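PDB 6RMN: DNA mismatch repair protein MLH3 from Saccharomyces cerevisiae S288C, which takes part in DNA mismatch repair as one subunit of the MutLbeta heterodimer, correcting insertion-deletion loops, its C-terminal region forming the piece described here. Local coordinates for residues 144-147 with 148-152; 202-205 with 206-210. All coordinates share one frame; numbering follows the deposited sequence.

Overall arrangement
Both interactions are local, three to four residues along the chain, but they sit at contrasting places in this C-terminal region of MLH3. Interaction 1 covers the last two turns of helix 136-151, where H146, A147 and L150 are buried, partly against helix 87-101. Interaction 2 starts helix 206-216, mostly on the surface, with C209 its one buried residue. They share no helix, and their centres lie 43 Å apart on opposite sides of the chain's centre. Each has main-chain bonds and a bridging water; beyond these, interaction 1 adds leucine-on-imidazole CH-pi packing, whereas in interaction 2 side chains accept from main-chain N-H groups at a helix start.

Interaction 1. Residues 144-147 with 148-152; sequences LQHA and HDLKD
L150 packs against the imidazole of H146 one turn earlier, in the tight, buried half of this contact. Its CG lies over one ring face, 4.2 Å from the centroid and 22° off the normal, which meets the terms of a CH-pi contact. The methyl CD1 comes to 3.5 Å from H146 NE2. CG anti to the backbone N (chi1 -170°) brings the H146 ring close to L150, although the residue leaves the backbone in the other direction. The ring also meets F100 edge-to-face, and L150 reaches Y96, both on helix 87-101. At the rim of the imidazole, in its plane, a water stands 3.0 Å from H146 ND1 and donates to D149 OD2 at 2.8 Å.

The other flank is partly exposed, its side chains less closely packed. L144 and H148 run alongside each other, L144 CD2 3.9 Å from H148 NE2; the ring's nearer neighbour is backbone, H148 CD2 lying 3.1 Å from L144 O. Exposed K151 leads its end away. An alanine in place of H148 would probably leave L144 CD2 without its ring neighbour and open a gap beside L92.

Beneath both flanks, H148 N donates to L144 O (2.8 Å, 159°) and L150 N to H146 O (3.0 Å). With matching bonds from D149 and K151, this is the regular i to i+4 alpha-helical pattern, ending where D152 leaves helical geometry.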
ATOM      1  N   LEU B 144     -36.136 -15.902 -26.237  1.00 46.13           N
ATOM      2  CA  LEU B 144     -36.126 -15.283 -27.566  1.00 47.33           C
ATOM      3  C   LEU B 144     -34.864 -14.463 -27.773  1.00 50.62           C
ATOM      4  O   LEU B 144     -34.285 -14.529 -28.854  1.00 52.96           O
ATOM      5  CB  LEU B 144     -37.352 -14.390 -27.797  1.00 49.20           C
ATOM      6  CG  LEU B 144     -38.609 -15.085 -28.267  1.00 55.32           C
ATOM      7  CD1 LEU B 144     -39.797 -14.183 -28.092  1.00 57.64           C
ATOM      8  CD2 LEU B 144     -38.496 -15.537 -29.725  1.00 57.32           C
ATOM      9  N   GLN B 145     -34.448 -13.692 -26.747  1.00 43.94           N
ATOM     10  CA  GLN B 145     -33.241 -12.858 -26.753  1.00 43.14           C
ATOM     11  C   GLN B 145     -32.006 -13.717 -27.104  1.00 45.74           C
ATOM     12  O   GLN B 145     -31.283 -13.364 -28.041  1.00 46.67           O
ATOM     13  CB  GLN B 145     -33.081 -12.147 -25.398  1.00 43.01           C
ATOM     14  CG  GLN B 145     -31.951 -11.125 -25.310  1.00 51.94           C
ATOM     15  CD  GLN B 145     -31.664 -10.787 -23.862  1.00 77.35           C
ATOM     16  OE1 GLN B 145     -31.378 -11.661 -23.031  1.00 69.76           O
ATOM     17  NE2 GLN B 145     -31.742  -9.508 -23.522  1.00 76.09           N
ATOM     18  N   HIS B 146     -31.833 -14.881 -26.429  1.00 39.80           N
ATOM     19  CA  HIS B 146     -30.746 -15.808 -26.729  1.00 39.40           C
ATOM     20  C   HIS B 146     -30.855 -16.453 -28.122  1.00 44.42           C
ATOM     21  O   HIS B 146     -29.840 -16.559 -28.813  1.00 44.20           O
ATOM     22  CB  HIS B 146     -30.560 -16.872 -25.647  1.00 38.88           C
ATOM     23  CG  HIS B 146     -29.293 -17.652 -25.843  1.00 41.92           C
ATOM     24  ND1 HIS B 146     -28.054 -17.021 -25.889  1.00 43.03           N
ATOM     25  CD2 HIS B 146     -29.114 -18.978 -26.043  1.00 43.35           C
ATOM     26  CE1 HIS B 146     -27.168 -17.980 -26.095  1.00 42.23           C
ATOM     27  NE2 HIS B 146     -27.754 -19.172 -26.194  1.00 43.02           N
ATOM     28  N   ALA B 147     -32.077 -16.866 -28.536  1.00 41.79           N
ATOM     29  CA  ALA B 147     -32.343 -17.463 -29.851  1.00 43.00           C
ATOM     30  C   ALA B 147     -31.972 -16.482 -30.971  1.00 51.56           C
ATOM     31  O   ALA B 147     -31.376 -16.892 -31.973  1.00 52.90           O
ATOM     32  CB  ALA B 147     -33.809 -17.858 -29.961  1.00 44.00           C
ATOM     33  N   HIS B 148     -32.316 -15.183 -30.793  1.00 50.16           N
ATOM     34  CA  HIS B 148     -31.985 -14.118 -31.743  1.00 52.20           C
ATOM     35  C   HIS B 148     -30.494 -13.820 -31.697  1.00 53.88           C
ATOM     36  O   HIS B 148     -29.910 -13.541 -32.735  1.00 54.68           O
ATOM     37  CB  HIS B 148     -32.808 -12.843 -31.490  1.00 54.64           C
ATOM     38  CG  HIS B 148     -34.247 -12.972 -31.872  1.00 60.03           C
ATOM     39  ND1 HIS B 148     -34.630 -13.307 -33.164  1.00 64.38           N
ATOM     40  CD2 HIS B 148     -35.357 -12.793 -31.122  1.00 61.85           C
ATOM     41  CE1 HIS B 148     -35.952 -13.350 -33.145  1.00 64.41           C
ATOM     42  NE2 HIS B 148     -36.434 -13.043 -31.939  1.00 63.47           N
ATOM     43  N   ASP B 149     -29.863 -13.925 -30.510  1.00 48.07           N
ATOM     44  CA  ASP B 149     -28.420 -13.728 -30.371  1.00 47.28           C
ATOM     45  C   ASP B 149     -27.664 -14.751 -31.233  1.00 51.21           C
ATOM     46  O   ASP B 149     -26.750 -14.384 -31.970  1.00 52.40           O
ATOM     47  CB  ASP B 149     -27.980 -13.773 -28.884  1.00 46.80           C
ATOM     48  CG  ASP B 149     -28.107 -12.441 -28.161  1.00 58.91           C
ATOM     49  OD1 ASP B 149     -28.329 -11.406 -28.847  1.00 62.58           O
ATOM     50  OD2 ASP B 149     -27.967 -12.424 -26.909  1.00 61.05           O
ATOM     51  N   LEU B 150     -28.120 -16.013 -31.196  1.00 46.67           N
ATOM     52  CA  LEU B 150     -27.565 -17.126 -31.958  1.00 46.34           C
ATOM     53  C   LEU B 150     -27.805 -16.964 -33.438  1.00 54.00           C
ATOM     54  O   LEU B 150     -26.860 -17.099 -34.220  1.00 55.64           O
ATOM     55  CB  LEU B 150     -28.140 -18.467 -31.472  1.00 44.31           C
ATOM     56  CG  LEU B 150     -27.734 -18.901 -30.074  1.00 44.94           C
ATOM     57  CD1 LEU B 150     -28.716 -19.912 -29.511  1.00 43.73           C
ATOM     58  CD2 LEU B 150     -26.325 -19.443 -30.057  1.00 46.70           C
ATOM     59  N   LYS B 151     -29.052 -16.641 -33.828  1.00 51.82           N
ATOM     60  CA  LYS B 151     -29.398 -16.493 -35.231  1.00 54.45           C
ATOM     61  C   LYS B 151     -28.772 -15.238 -35.871  1.00 60.42           C
ATOM     62  O   LYS B 151     -28.509 -15.256 -37.073  1.00 63.00           O
ATOM     63  CB  LYS B 151     -30.928 -16.584 -35.453  1.00 58.54           C
ATOM     64  CG  LYS B 151     -31.720 -15.273 -35.405  1.00 77.43           C
ATOM     65  CD  LYS B 151     -32.602 -15.146 -36.635  1.00 86.59           C
ATOM     66  CE  LYS B 151     -33.203 -13.773 -36.805  1.00 99.40           C
ATOM     67  NZ  LYS B 151     -33.897 -13.642 -38.124  1.00108.34           N
ATOM     68  N   ASP B 152     -28.506 -14.179 -35.078  1.00 55.61           N
ATOM     69  CA  ASP B 152     -27.940 -12.933 -35.596  1.00 57.24           C
ATOM     70  C   ASP B 152     -26.404 -12.835 -35.452  1.00 59.67           C
ATOM     71  O   ASP B 152     -25.826 -11.780 -35.745  1.00 60.14           O
ATOM     72  CB  ASP B 152     -28.657 -11.709 -34.995  1.00 59.30           C
ATOM     73  CG  ASP B 152     -30.091 -11.544 -35.486  1.00 74.06           C
ATOM     74  OD1 ASP B 152     -30.344 -11.784 -36.691  1.00 76.65           O
ATOM     75  OD2 ASP B 152     -30.955 -11.162 -34.671  1.00 82.15           O
TER
HETATM   76  O   HOH W   1     -28.293 -14.245 -24.841  1.00 35.57           O

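Interaction 2. Residues 202-205 with 206-210; sequences DELT and RQECI
The backbone passes from the extended residues L204 and T205 straight into helical R206, and C209 N closes the first turn on T205 O at 3.1 Å.

T205 and E208 are bonded reciprocally across that turn: each side chain accepts from the other residue's backbone N-H. The T205 hydroxyl sits between its own backbone N and carbonyl carbon (chi1 64°), a setting that places OG1 within hydrogen-bonding distance of E208 N, from which it accepts at 3.2 Å. In return, E208 CG lies beside its backbone N and the chain runs extended beyond it, bringing OE1 back to T205 N at 3.0 Å with an N-H...O angle of 164°. The N-H meets OE1 on the anti side of the carboxylate, 28° out of its plane. The two side chains cross obliquely, T205 OG1 passing 3.2 Å from E208 CG. A water donates to the same OE1 at 2.9 Å and also to E203 O, so this oxygen takes two donors and is tied to the preceding loop.

The apolar side of the turn is a smaller contact: L204 CB rests 3.7 Å from C209 SG. The buried C209 side chain also touches V19 and Q22 of strand 18-23, and Q22 OE1 accepts from L204 N, so the approach to the helix is secured to the sheet edge. E208's negative charge close to the N-terminus of the helix would be expected to interact favourably with the helix dipole. With T205 as the N-cap, these reciprocal bonds between residues three apart are the capping box, the motif that begins helix 206-216.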
ATOM      1  N   ASP B 202     -16.771  -0.046   4.225  1.00 40.38           N
ATOM      2  CA  ASP B 202     -16.402  -1.248   4.969  1.00 39.61           C
ATOM      3  C   ASP B 202     -14.914  -1.246   5.366  1.00 42.97           C
ATOM      4  O   ASP B 202     -14.056  -0.895   4.558  1.00 40.64           O
ATOM      5  CB  ASP B 202     -16.733  -2.507   4.157  1.00 40.03           C
ATOM      6  CG  ASP B 202     -18.210  -2.814   3.979  1.00 45.63           C
ATOM      7  OD1 ASP B 202     -19.055  -2.047   4.520  1.00 45.15           O
ATOM      8  OD2 ASP B 202     -18.526  -3.825   3.316  1.00 47.29           O
ATOM      9  N   GLU B 203     -14.629  -1.676   6.605  1.00 41.01           N
ATOM     10  CA  GLU B 203     -13.272  -1.757   7.160  1.00 40.39           C
ATOM     11  C   GLU B 203     -12.542  -2.970   6.623  1.00 42.76           C
ATOM     12  O   GLU B 203     -13.114  -4.055   6.567  1.00 43.41           O
ATOM     13  CB  GLU B 203     -13.302  -1.844   8.699  1.00 43.49           C
ATOM     14  CG  GLU B 203     -14.067  -0.733   9.402  1.00 57.94           C
ATOM     15  CD  GLU B 203     -13.472   0.658   9.334  1.00 86.10           C
ATOM     16  OE1 GLU B 203     -14.254   1.636   9.395  1.00 89.48           O
ATOM     17  OE2 GLU B 203     -12.228   0.776   9.223  1.00 79.26           O
ATOM     18  N   LEU B 204     -11.275  -2.787   6.235  1.00 37.16           N
ATOM     19  CA  LEU B 204     -10.427  -3.880   5.763  1.00 35.37           C
ATOM     20  C   LEU B 204      -9.112  -3.737   6.447  1.00 38.44           C
ATOM     21  O   LEU B 204      -8.600  -2.623   6.520  1.00 38.43           O
ATOM     22  CB  LEU B 204     -10.225  -3.883   4.215  1.00 33.39           C
ATOM     23  CG  LEU B 204     -11.461  -4.126   3.319  1.00 35.77           C
ATOM     24  CD1 LEU B 204     -11.225  -3.619   1.922  1.00 33.37           C
ATOM     25  CD2 LEU B 204     -11.853  -5.584   3.286  1.00 38.34           C
ATOM     26  N   THR B 205      -8.569  -4.844   6.986  1.00 35.15           N
ATOM     27  CA  THR B 205      -7.241  -4.864   7.613  1.00 34.55           C
ATOM     28  C   THR B 205      -6.210  -4.943   6.475  1.00 37.84           C
ATOM     29  O   THR B 205      -6.586  -5.318   5.368  1.00 35.48           O
ATOM     30  CB  THR B 205      -7.105  -6.065   8.556  1.00 39.30           C
ATOM     31  OG1 THR B 205      -7.198  -7.266   7.800  1.00 36.02           O
ATOM     32  CG2 THR B 205      -8.137  -6.068   9.672  1.00 37.49           C
ATOM     33  N   ARG B 206      -4.925  -4.597   6.719  1.00 36.51           N
ATOM     34  CA  ARG B 206      -3.898  -4.689   5.662  1.00 35.76           C
ATOM     35  C   ARG B 206      -3.831  -6.134   5.110  1.00 39.71           C
ATOM     36  O   ARG B 206      -3.711  -6.314   3.907  1.00 38.59           O
ATOM     37  CB  ARG B 206      -2.508  -4.216   6.168  1.00 36.53           C
ATOM     38  CG  ARG B 206      -1.578  -3.782   5.030  1.00 41.15           C
ATOM     39  CD  ARG B 206      -0.227  -3.308   5.518  1.00 46.98           C
ATOM     40  NE  ARG B 206       0.724  -4.417   5.589  1.00 62.87           N
ATOM     41  CZ  ARG B 206       1.683  -4.648   4.697  1.00 72.93           C
ATOM     42  NH1 ARG B 206       1.854  -3.831   3.667  1.00 48.16           N
ATOM     43  NH2 ARG B 206       2.489  -5.694   4.838  1.00 65.34           N
ATOM     44  N   GLN B 207      -3.956  -7.142   5.992  1.00 38.30           N
ATOM     45  CA  GLN B 207      -3.952  -8.560   5.648  1.00 39.68           C
ATOM     46  C   GLN B 207      -5.108  -8.921   4.690  1.00 43.86           C
ATOM     47  O   GLN B 207      -4.877  -9.634   3.705  1.00 45.13           O
ATOM     48  CB  GLN B 207      -3.957  -9.426   6.923  1.00 43.26           C
ATOM     49  CG  GLN B 207      -3.564 -10.905   6.721  1.00 70.18           C
ATOM     50  CD  GLN B 207      -2.298 -11.115   5.908  1.00 96.02           C
ATOM     51  OE1 GLN B 207      -2.331 -11.674   4.798  1.00 89.32           O
ATOM     52  NE2 GLN B 207      -1.158 -10.661   6.431  1.00 90.31           N
ATOM     53  N   GLU B 208      -6.326  -8.395   4.936  1.00 38.16           N
ATOM     54  CA  GLU B 208      -7.472  -8.635   4.043  1.00 36.23           C
ATOM     55  C   GLU B 208      -7.227  -7.993   2.672  1.00 37.22           C
ATOM     56  O   GLU B 208      -7.569  -8.597   1.660  1.00 37.75           O
ATOM     57  CB  GLU B 208      -8.800  -8.157   4.660  1.00 37.32           C
ATOM     58  CG  GLU B 208      -9.219  -8.905   5.916  1.00 43.99           C
ATOM     59  CD  GLU B 208     -10.413  -8.333   6.668  1.00 69.90           C
ATOM     60  OE1 GLU B 208     -10.566  -7.090   6.721  1.00 47.57           O
ATOM     61  OE2 GLU B 208     -11.192  -9.140   7.225  1.00 72.13           O
ATOM     62  N   CYS B 209      -6.619  -6.791   2.643  1.00 32.84           N
ATOM     63  CA  CYS B 209      -6.211  -6.044   1.429  1.00 32.86           C
ATOM     64  C   CYS B 209      -5.142  -6.822   0.638  1.00 36.35           C
ATOM     65  O   CYS B 209      -5.182  -6.839  -0.586  1.00 36.93           O
ATOM     66  CB  CYS B 209      -5.710  -4.647   1.791  1.00 33.53           C
ATOM     67  SG  CYS B 209      -6.971  -3.576   2.531  1.00 38.03           S
ATOM     68  N   ILE B 210      -4.193  -7.459   1.346  1.00 32.15           N
ATOM     69  CA  ILE B 210      -3.142  -8.265   0.733  1.00 31.38           C
ATOM     70  C   ILE B 210      -3.771  -9.435  -0.028  1.00 35.62           C
ATOM     71  O   ILE B 210      -3.449  -9.626  -1.199  1.00 35.21           O
ATOM     72  CB  ILE B 210      -2.030  -8.672   1.756  1.00 33.96           C
ATOM     73  CG1 ILE B 210      -1.182  -7.435   2.128  1.00 32.89           C
ATOM     74  CG2 ILE B 210      -1.130  -9.814   1.209  1.00 33.37           C
ATOM     75  CD1 ILE B 210      -0.289  -7.545   3.424  1.00 32.13           C
TER
HETATM   76  O   HOH W   2     -12.616  -5.952   8.472  1.00 51.46           O